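Local coordinates for protein manganese lipoxygenase (Gaeumannomyces graminis, PDB 5FX8) that oxidises linoleic and alpha-linolenic acids with molecular oxygen to 11S- and 13R-hydroperoxy fatty acids, using a catalytic manganese ion, at residues L457-R460 / A461-V464; I440-A443 / N444-Q448; R306-S309 / D310-V314; P297-V300 / H301-A304. All blocks are in the same frame, centred on the assembly; numbering follows the deposited sequence.

Contact 1 (L457-R460 / A461-V464)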
loop_
_atom_site.group_PDB
_atom_site.type_symbol
_atom_site.label_atom_id
_atom_site.label_comp_id
_atom_site.label_asym_id
_atom_site.label_seq_id
_atom_site.Cartn_x
_atom_site.Cartn_y
_atom_site.Cartn_z
ATOM N N LEU A 457 4.174 -17.408 -29.083
ATOM C CA LEU A 457 4.666 -16.057 -28.894
ATOM C C LEU A 457 5.923 -15.900 -29.735
ATOM O O LEU A 457 6.935 -16.556 -29.482
ATOM C CB LEU A 457 4.916 -15.786 -27.406
ATOM C CG LEU A 457 5.425 -14.426 -26.909
ATOM C CD1 LEU A 457 4.917 -13.996 -25.488
ATOM C CD2 LEU A 457 6.959 -14.377 -27.003
ATOM N N ARG A 458 5.855 -15.028 -30.737
ATOM C CA ARG A 458 6.877 -14.971 -31.766
ATOM C C ARG A 458 7.831 -13.797 -31.641
ATOM O O ARG A 458 8.939 -13.877 -32.179
ATOM C CB ARG A 458 6.225 -14.921 -33.145
ATOM C CG ARG A 458 4.897 -15.631 -33.210
ATOM C CD ARG A 458 4.556 -16.017 -34.630
ATOM N NE ARG A 458 5.318 -17.182 -35.071
ATOM C CZ ARG A 458 4.775 -18.356 -35.359
ATOM N NH1 ARG A 458 3.466 -18.512 -35.261
ATOM N NH2 ARG A 458 5.536 -19.364 -35.752
ATOM N N ARG A 459 7.452 -12.725 -30.948
ATOM C CA ARG A 459 8.222 -11.488 -30.947
ATOM C C ARG A 459 8.623 -11.095 -29.531
ATOM O O ARG A 459 7.782 -11.083 -28.640
ATOM C CB ARG A 459 7.400 -10.367 -31.594
ATOM C CG ARG A 459 6.988 -10.666 -33.045
ATOM C CD ARG A 459 6.148 -9.541 -33.682
ATOM N NE ARG A 459 4.812 -9.479 -33.096
ATOM C CZ ARG A 459 4.414 -8.568 -32.210
ATOM N NH1 ARG A 459 5.236 -7.607 -31.803
ATOM N NH2 ARG A 459 3.181 -8.620 -31.731
ATOM N N ARG A 460 9.900 -10.751 -29.334
ATOM C CA ARG A 460 10.347 -10.188 -28.060
ATOM C C ARG A 460 9.428 -9.085 -27.548
ATOM O O ARG A 460 9.194 -8.984 -26.343
ATOM C CB ARG A 460 11.745 -9.609 -28.188
ATOM C CG ARG A 460 12.776 -10.581 -28.528
ATOM C CD ARG A 460 14.012 -9.892 -28.980
ATOM N NE ARG A 460 15.051 -10.869 -29.221
ATOM C CZ ARG A 460 16.174 -10.897 -28.525
ATOM N NH1 ARG A 460 16.362 -9.973 -27.599
ATOM N NH2 ARG A 460 17.094 -11.821 -28.753
ATOM N N ALA A 461 8.953 -8.205 -28.433
ATOM C CA ALA A 461 8.105 -7.112 -27.982
ATOM C C ALA A 461 6.905 -7.613 -27.193
ATOM O O ALA A 461 6.401 -6.902 -26.322
ATOM C CB ALA A 461 7.635 -6.278 -29.169
ATOM N N GLN A 462 6.430 -8.822 -27.482
ATOM C CA GLN A 462 5.267 -9.342 -26.772
ATOM C C GLN A 462 5.629 -9.715 -25.349
ATOM O O GLN A 462 4.939 -9.330 -24.398
ATOM C CB GLN A 462 4.689 -10.549 -27.500
ATOM C CG GLN A 462 3.999 -10.198 -28.772
ATOM C CD GLN A 462 3.427 -11.392 -29.460
ATOM O OE1 GLN A 462 4.120 -12.079 -30.202
ATOM N NE2 GLN A 462 2.148 -11.653 -29.220
ATOM N N LEU A 463 6.712 -10.465 -25.186
ATOM C CA LEU A 463 7.168 -10.770 -23.851
ATOM C C LEU A 463 7.454 -9.492 -23.068
ATOM O O LEU A 463 7.106 -9.393 -21.887
ATOM C CB LEU A 463 8.394 -11.672 -23.933
ATOM C CG LEU A 463 8.905 -12.058 -22.557
ATOM C CD1 LEU A 463 7.809 -12.785 -21.836
ATOM C CD2 LEU A 463 10.149 -12.872 -22.622
ATOM N N VAL A 464 8.063 -8.498 -23.712
ATOM C CA VAL A 464 8.377 -7.248 -23.031
ATOM C C VAL A 464 7.098 -6.538 -22.600
ATOM O O VAL A 464 7.053 -5.909 -21.537
ATOM C CB VAL A 464 9.263 -6.356 -23.927
ATOM C CG1 VAL A 464 9.412 -4.981 -23.369
ATOM C CG2 VAL A 464 10.614 -6.952 -24.069
#
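The backbone of L457-R460 turns from extended angles at R459 into helical ones at R460, and the first i to i+4 bond follows at once: V464 N gives to R460 O at 2.9 Å, with an N-H...O angle of 166°. This is a helix N-terminus with R459 at the N-cap position, where the loop after helix 434-444 enters helix 460-481. The carbonyl of R459 takes Q462 N at 2.9 Å, but the donor stands above the carbonyl plane and not on a lone pair.

Q462 folds back over this start. Its CG lies anti to its own carbonyl carbon (chi1 -72°) and the chain then runs extended, carrying the amide toward the loop. There OE1 receives weak hydrogen bonds from the backbone N of R458 and of R459, each at 3.5 Å. The bent R459 side chain crosses that of Q462 at about a right angle and brings its guanidinium parallel to the amide, the planes 4° apart, a stacked arrangement. L457 supplies the apolar side, sliding past Q462 with CG 4.0 Å from Q462 CB, and L436 and I440 of helix 434-444 also pack on it. The guanidinium of R460 forms salt bridges with D417 and D427. Over one guanidinium face of R459 sits Q462 CG, offset toward the rim and 3.5 Å from R459 NH2.

Contact 2 (I440-A443 / N444-Q448)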
loop_
_atom_site.group_PDB
_atom_site.type_symbol
_atom_site.label_atom_id
_atom_site.label_comp_id
_atom_site.label_asym_id
_atom_site.label_seq_id
_atom_site.Cartn_x
_atom_site.Cartn_y
_atom_site.Cartn_z
ATOM N N ILE A 440 2.556 -19.511 -22.132
ATOM C CA ILE A 440 1.536 -18.793 -22.887
ATOM C C ILE A 440 0.345 -19.697 -23.161
ATOM O O ILE A 440 -0.813 -19.294 -23.014
ATOM C CB ILE A 440 2.125 -18.224 -24.181
ATOM C CG1 ILE A 440 3.375 -17.419 -23.866
ATOM C CG2 ILE A 440 1.107 -17.373 -24.881
ATOM C CD1 ILE A 440 3.125 -16.281 -22.978
ATOM N N ALA A 441 0.613 -20.936 -23.555
ATOM C CA ALA A 441 -0.469 -21.883 -23.786
ATOM C C ALA A 441 -1.269 -22.143 -22.503
ATOM O O ALA A 441 -2.498 -22.223 -22.525
ATOM C CB ALA A 441 0.121 -23.169 -24.359
ATOM N N GLU A 442 -0.578 -22.267 -21.380
ATOM C CA GLU A 442 -1.200 -22.496 -20.085
ATOM C C GLU A 442 -2.064 -21.314 -19.680
ATOM O O GLU A 442 -3.150 -21.489 -19.115
ATOM C CB GLU A 442 -0.103 -22.749 -19.049
ATOM C CG GLU A 442 -0.528 -22.904 -17.614
ATOM C CD GLU A 442 -0.800 -24.344 -17.216
ATOM O OE1 GLU A 442 -0.316 -25.257 -17.920
ATOM O OE2 GLU A 442 -1.480 -24.564 -16.178
ATOM N N ALA A 443 -1.575 -20.100 -19.927
ATOM C CA ALA A 443 -2.358 -18.920 -19.618
ATOM C C ALA A 443 -3.623 -18.917 -20.434
ATOM O O ALA A 443 -4.716 -18.711 -19.905
ATOM C CB ALA A 443 -1.555 -17.659 -19.889
ATOM N N ASN A 444 -3.492 -19.160 -21.732
ATOM C CA ASN A 444 -4.648 -19.069 -22.597
ATOM C C ASN A 444 -5.625 -20.209 -22.380
ATOM O O ASN A 444 -6.798 -20.061 -22.721
ATOM C CB ASN A 444 -4.204 -19.020 -24.042
ATOM C CG ASN A 444 -3.680 -17.680 -24.426
ATOM O OD1 ASN A 444 -4.436 -16.706 -24.495
ATOM N ND2 ASN A 444 -2.388 -17.606 -24.693
ATOM N N GLY A 445 -5.180 -21.321 -21.805
ATOM C CA GLY A 445 -6.001 -22.497 -21.700
ATOM C C GLY A 445 -6.500 -22.791 -20.305
ATOM O O GLY A 445 -7.534 -22.286 -19.883
ATOM N N PRO A 446 -5.779 -23.635 -19.571
ATOM C CA PRO A 446 -6.274 -24.072 -18.257
ATOM C C PRO A 446 -6.430 -22.950 -17.254
ATOM O O PRO A 446 -7.410 -22.938 -16.507
ATOM C CB PRO A 446 -5.210 -25.066 -17.785
ATOM C CG PRO A 446 -4.457 -25.416 -18.943
ATOM C CD PRO A 446 -4.568 -24.349 -19.972
ATOM N N ALA A 447 -5.477 -22.025 -17.195
ATOM C CA ALA A 447 -5.574 -20.922 -16.256
ATOM C C ALA A 447 -6.732 -19.990 -16.577
ATOM O O ALA A 447 -7.194 -19.278 -15.678
ATOM C CB ALA A 447 -4.266 -20.139 -16.237
ATOM N N GLN A 448 -7.186 -19.974 -17.834
ATOM C CA GLN A 448 -8.324 -19.177 -18.295
ATOM C C GLN A 448 -8.092 -17.688 -18.130
ATOM O O GLN A 448 -8.987 -16.964 -17.712
ATOM C CB GLN A 448 -9.625 -19.567 -17.594
ATOM C CG GLN A 448 -10.119 -20.974 -17.865
ATOM C CD GLN A 448 -11.417 -21.311 -17.127
ATOM O OE1 GLN A 448 -11.987 -20.491 -16.395
ATOM N NE2 GLN A 448 -11.877 -22.532 -17.308
#
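I440 O is gripped by two donors from one residue: N444 N at 3.0 Å and N444 ND2 at 2.9 Å. They arrive from opposite faces of the carbonyl plane, the backbone N-H tilted by 23° and the amide nitrogen well above it at 48°. The side-chain bond is the more bent, and I440 O also lies out of the amide plane of N444. With CG anti to the carbonyl carbon (chi1 -77°), the N444 side chain runs beside that of I440 in the same direction, leaving ND2 3.5 Å from I440 CG2. The same nitrogen also gives to P453 O, so the amide ties the last helical turn to the loop that follows.

Two residues on, E442 O accepts A447 N at 3.1 Å in a nearly straight approach along the C=O axis. This bond spans five residues. The intervening G445 N makes weak bonds to A441 O and E442 O, which marks where the regular pattern gives way. P446 has no N-H to offer; its ring lies across the E442 side chain at about a right angle, with CB 4.1 Å from E442 OE2. The E442 carboxylate itself is held by R67, R306 and Y72. A447 turns CB back to the helix end, 3.4 Å from E442 O, and Y72, with I299 and A303 of helix 268-305, touches the same side chain.

G445 is the first residue to leave helical angles, and the i to i+5 bond closing just past it is a wide, pi-type turn: the arrangement is that of a helix C-terminus, here the end of helix 434-444.

Contact 3 (R306-S309 / D310-V314)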
loop_
_atom_site.group_PDB
_atom_site.type_symbol
_atom_site.label_atom_id
_atom_site.label_comp_id
_atom_site.label_asym_id
_atom_site.label_seq_id
_atom_site.Cartn_x
_atom_site.Cartn_y
_atom_site.Cartn_z
ATOM N N ARG A 306 3.346 -22.885 -12.916
ATOM C CA ARG A 306 3.062 -24.219 -13.425
ATOM C C ARG A 306 3.824 -24.612 -14.696
ATOM O O ARG A 306 3.643 -25.739 -15.159
ATOM C CB ARG A 306 1.559 -24.346 -13.682
ATOM C CG ARG A 306 0.749 -24.294 -12.406
ATOM C CD ARG A 306 -0.679 -24.545 -12.669
ATOM N NE ARG A 306 -0.849 -25.637 -13.610
ATOM C CZ ARG A 306 -0.955 -26.915 -13.273
ATOM N NH1 ARG A 306 -0.919 -27.285 -11.999
ATOM N NH2 ARG A 306 -1.102 -27.820 -14.219
ATOM N N THR A 307 4.675 -23.757 -15.270
ATOM C CA THR A 307 5.235 -24.043 -16.593
ATOM C C THR A 307 6.705 -23.654 -16.733
ATOM O O THR A 307 7.471 -24.368 -17.378
ATOM C CB THR A 307 4.451 -23.320 -17.697
ATOM O OG1 THR A 307 4.274 -21.940 -17.342
ATOM C CG2 THR A 307 3.124 -23.979 -17.992
ATOM N N LEU A 308 7.099 -22.509 -16.185
ATOM C CA LEU A 308 8.495 -22.110 -16.179
ATOM C C LEU A 308 9.226 -22.796 -15.040
ATOM O O LEU A 308 8.684 -22.975 -13.945
ATOM C CB LEU A 308 8.650 -20.604 -16.010
ATOM C CG LEU A 308 7.797 -19.699 -16.857
ATOM C CD1 LEU A 308 8.049 -18.283 -16.472
ATOM C CD2 LEU A 308 8.166 -19.932 -18.265
ATOM N N SER A 309 10.476 -23.154 -15.300
ATOM C CA SER A 309 11.303 -23.726 -14.260
ATOM C C SER A 309 11.547 -22.690 -13.180
ATOM O O SER A 309 11.553 -21.490 -13.433
ATOM C CB SER A 309 12.631 -24.192 -14.850
ATOM O OG SER A 309 13.516 -24.683 -13.869
ATOM N N ASP A 310 11.770 -23.155 -11.969
ATOM C CA ASP A 310 12.224 -22.223 -10.969
ATOM C C ASP A 310 13.544 -21.552 -11.366
ATOM O O ASP A 310 13.819 -20.437 -10.911
ATOM C CB ASP A 310 12.317 -22.944 -9.633
ATOM C CG ASP A 310 10.943 -23.230 -9.009
ATOM O OD1 ASP A 310 9.913 -22.556 -9.312
ATOM O OD2 ASP A 310 10.905 -24.138 -8.162
ATOM N N ARG A 311 14.350 -22.168 -12.232
ATOM C CA ARG A 311 15.619 -21.570 -12.646
ATOM C C ARG A 311 15.499 -20.713 -13.891
ATOM O O ARG A 311 16.494 -20.158 -14.333
ATOM C CB ARG A 311 16.683 -22.650 -12.860
ATOM C CG ARG A 311 16.910 -23.494 -11.629
ATOM C CD ARG A 311 18.057 -24.482 -11.785
ATOM N NE ARG A 311 17.767 -25.660 -12.610
ATOM C CZ ARG A 311 18.379 -25.941 -13.755
ATOM N NH1 ARG A 311 19.309 -25.129 -14.237
ATOM N NH2 ARG A 311 18.061 -27.035 -14.427
ATOM N N HIS A 312 14.322 -20.574 -14.436
ATOM C CA HIS A 312 14.089 -19.687 -15.563
ATOM C C HIS A 312 14.175 -18.223 -15.139
ATOM O O HIS A 312 13.554 -17.833 -14.147
ATOM C CB HIS A 312 12.736 -19.973 -16.136
ATOM C CG HIS A 312 12.552 -19.460 -17.515
ATOM N ND1 HIS A 312 12.604 -18.126 -17.822
ATOM C CD2 HIS A 312 12.310 -20.102 -18.673
ATOM C CE1 HIS A 312 12.399 -17.965 -19.111
ATOM N NE2 HIS A 312 12.220 -19.151 -19.650
ATOM N N PRO A 313 14.913 -17.381 -15.868
ATOM C CA PRO A 313 15.071 -15.968 -15.443
ATOM C C PRO A 313 13.773 -15.175 -15.355
ATOM O O PRO A 313 13.639 -14.261 -14.521
ATOM C CB PRO A 313 16.013 -15.405 -16.518
ATOM C CG PRO A 313 16.751 -16.599 -17.000
ATOM C CD PRO A 313 15.791 -17.721 -16.996
ATOM N N VAL A 314 12.812 -15.499 -16.202
ATOM C CA VAL A 314 11.532 -14.812 -16.146
ATOM C C VAL A 314 10.750 -15.233 -14.902
ATOM O O VAL A 314 10.060 -14.416 -14.286
ATOM C CB VAL A 314 10.741 -15.059 -17.437
ATOM C CG1 VAL A 314 9.409 -14.445 -17.328
ATOM C CG2 VAL A 314 11.460 -14.457 -18.587
#
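S309 makes two bonds to the chain just ahead of it. Its OG accepts R311 N at 3.1 Å with an N-H...O angle of 165°, and its O accepts H312 N at 3.1 Å. The first depends on rotation about CA-CB: at chi1 176° the hydroxyl lies beside the serine's carbonyl carbon, on the route to R311. The second closes the type I turn, with the donor standing well above the carbonyl plane rather than on a lone pair. R59 of helix 56-69 packs against the serine, and the backbone N of S309 gives a weak hydrogen bond to E435.

L308 provides the apolar half. Its CB meets H312 CB at 4.1 Å, and beyond it the two methyls part company. CD2 lies over one face of the imidazole, offset toward the rim, 4.2 Å from H312 CD2; CD1 instead reaches V314 CG1, also at 4.2 Å.

H312 is therefore covered by leucine on that ring face while its two nitrogens work at the rim. ND1 accepts V314 N at 3.1 Å, and the donor lies only 5° from the ring plane. NE2 is hydrogen-bonded to D433, so the ring is held at both nitrogens. Flanking charges leave the turn altogether: D310 pairs with K66 and R311 with D53.

Taken together, the S309-H312 type I beta turn leads straight into a histidine N-cap, whose ring satisfies a first-turn N-H of helix 313-321; the whole forms the connection between helix 268-305 and that helix.

Contact 4 (P297-V300 / H301-A304)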
loop_
_atom_site.group_PDB
_atom_site.type_symbol
_atom_site.label_atom_id
_atom_site.label_comp_id
_atom_site.label_asym_id
_atom_site.label_seq_id
_atom_site.Cartn_x
_atom_site.Cartn_y
_atom_site.Cartn_z
ATOM N N PRO A 297 -2.728 -10.275 -12.076
ATOM C CA PRO A 297 -1.349 -10.730 -11.869
ATOM C C PRO A 297 -1.265 -12.106 -11.245
ATOM O O PRO A 297 -0.463 -12.915 -11.707
ATOM C CB PRO A 297 -0.749 -9.656 -10.956
ATOM C CG PRO A 297 -1.518 -8.490 -11.211
ATOM C CD PRO A 297 -2.905 -8.920 -11.548
ATOM N N GLU A 298 -2.058 -12.389 -10.209
ATOM C CA GLU A 298 -1.982 -13.687 -9.554
ATOM C C GLU A 298 -2.156 -14.810 -10.559
ATOM O O GLU A 298 -1.416 -15.791 -10.521
ATOM C CB GLU A 298 -3.045 -13.814 -8.454
ATOM C CG GLU A 298 -2.725 -13.239 -7.099
ATOM C CD GLU A 298 -3.989 -12.975 -6.261
ATOM O OE1 GLU A 298 -4.983 -13.712 -6.363
ATOM O OE2 GLU A 298 -4.007 -11.992 -5.505
ATOM N N ILE A 299 -3.153 -14.696 -11.447
ATOM C CA ILE A 299 -3.435 -15.789 -12.370
ATOM C C ILE A 299 -2.325 -15.916 -13.400
ATOM O O ILE A 299 -1.961 -17.028 -13.790
ATOM C CB ILE A 299 -4.838 -15.637 -13.010
ATOM C CG1 ILE A 299 -5.288 -16.922 -13.695
ATOM C CG2 ILE A 299 -4.925 -14.522 -14.026
ATOM C CD1 ILE A 299 -5.143 -18.126 -12.878
ATOM N N VAL A 300 -1.739 -14.792 -13.824
ATOM C CA VAL A 300 -0.600 -14.851 -14.751
ATOM C C VAL A 300 0.599 -15.503 -14.087
ATOM O O VAL A 300 1.303 -16.315 -14.690
ATOM C CB VAL A 300 -0.251 -13.441 -15.276
ATOM C CG1 VAL A 300 1.060 -13.479 -16.097
ATOM C CG2 VAL A 300 -1.405 -12.879 -16.080
ATOM N N HIS A 301 0.850 -15.161 -12.839
ATOM C CA HIS A 301 1.914 -15.823 -12.121
ATOM C C HIS A 301 1.596 -17.291 -11.842
ATOM O O HIS A 301 2.514 -18.098 -11.771
ATOM C CB HIS A 301 2.193 -15.067 -10.837
ATOM C CG HIS A 301 3.209 -15.717 -9.965
ATOM N ND1 HIS A 301 2.909 -16.771 -9.129
ATOM C CD2 HIS A 301 4.519 -15.458 -9.784
ATOM C CE1 HIS A 301 3.991 -17.135 -8.471
ATOM N NE2 HIS A 301 4.985 -16.361 -8.861
ATOM N N GLU A 302 0.334 -17.671 -11.663
ATOM C CA GLU A 302 0.017 -19.081 -11.450
ATOM C C GLU A 302 0.368 -19.893 -12.679
ATOM O O GLU A 302 1.013 -20.957 -12.601
ATOM C CB GLU A 302 -1.472 -19.259 -11.144
ATOM C CG GLU A 302 -1.869 -18.836 -9.790
ATOM C CD GLU A 302 -3.353 -18.877 -9.552
ATOM O OE1 GLU A 302 -3.994 -19.944 -9.645
ATOM O OE2 GLU A 302 -3.885 -17.814 -9.243
ATOM N N ALA A 303 -0.098 -19.412 -13.828
ATOM C CA ALA A 303 0.184 -20.095 -15.068
ATOM C C ALA A 303 1.692 -20.201 -15.285
ATOM O O ALA A 303 2.189 -21.264 -15.676
ATOM C CB ALA A 303 -0.542 -19.372 -16.201
ATOM N N ALA A 304 2.449 -19.140 -14.952
ATOM C CA ALA A 304 3.904 -19.207 -15.090
ATOM C C ALA A 304 4.517 -20.227 -14.139
ATOM O O ALA A 304 5.387 -21.005 -14.538
ATOM C CB ALA A 304 4.544 -17.836 -14.873
#
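P297 opens this final part of helix 268-305 and, having no N-H, leaves the bond to the preceding turn unmade, where the helix is kinked. The alpha-helical pattern is regular from its carbonyl onward: H301 N gives to P297 O at 2.8 Å with an N-H...O angle of 169°. H301, projecting from the helix, is fixed at both ring nitrogens, by Y326 at ND1 and N319 at NE2. The helix also carries the manganese ligands H290 and H294 one to two turns earlier.

E298 comes next, its O accepting E302 N at 2.8 Å. Its extended side chain turns to R329, a salt bridge, and lies about 4 Å from the side chain of H294, which places it in the neighbourhood of the metal site. E302, with CG beside its backbone N (chi1 -74°), doubles back along the helix, bringing CG within 3.2 Å of E298 O. The two carboxylates stay apart, E298 OE1 being 5.1 Å from E302 OE2; their like charges would probably disfavour closer approach.

I299 accepts A303 N through its O at 3.0 Å, and its side chain crosses that of E302 at a slant. Its aliphatic end covers the E302 carboxylate, CD1 lying 3.9 Å from E302 CD. Last in the segment, V300 O takes A304 N at 3.1 Å and also W439 NE1 from helix 434-444.

Along the chain the order is contact 4, contact 3, contact 2, contact 1. Contacts 4 and 3 adjoin: the end of helix 268-305 leads through the 306-312 loop, which includes the 309-312 turn, into helix 313-321, their centres about 12 Å apart. Contacts 2 and 1 likewise mark the end of helix 434-444 and the start of helix 460-481, centres about 17 Å apart, touching where L457 CD1 meets I440 CD1 at 3.8 Å. Contact 2 joins the pairs: A447 CB packs on A303 CB of contact 4, and E442 OE2 bridges to R306 NE of contact 3 at 2.9 Å. Helices 268-305 and 460-481 both carry manganese ligands; helix 434-444 lies between contacts 4 and 1, touching both.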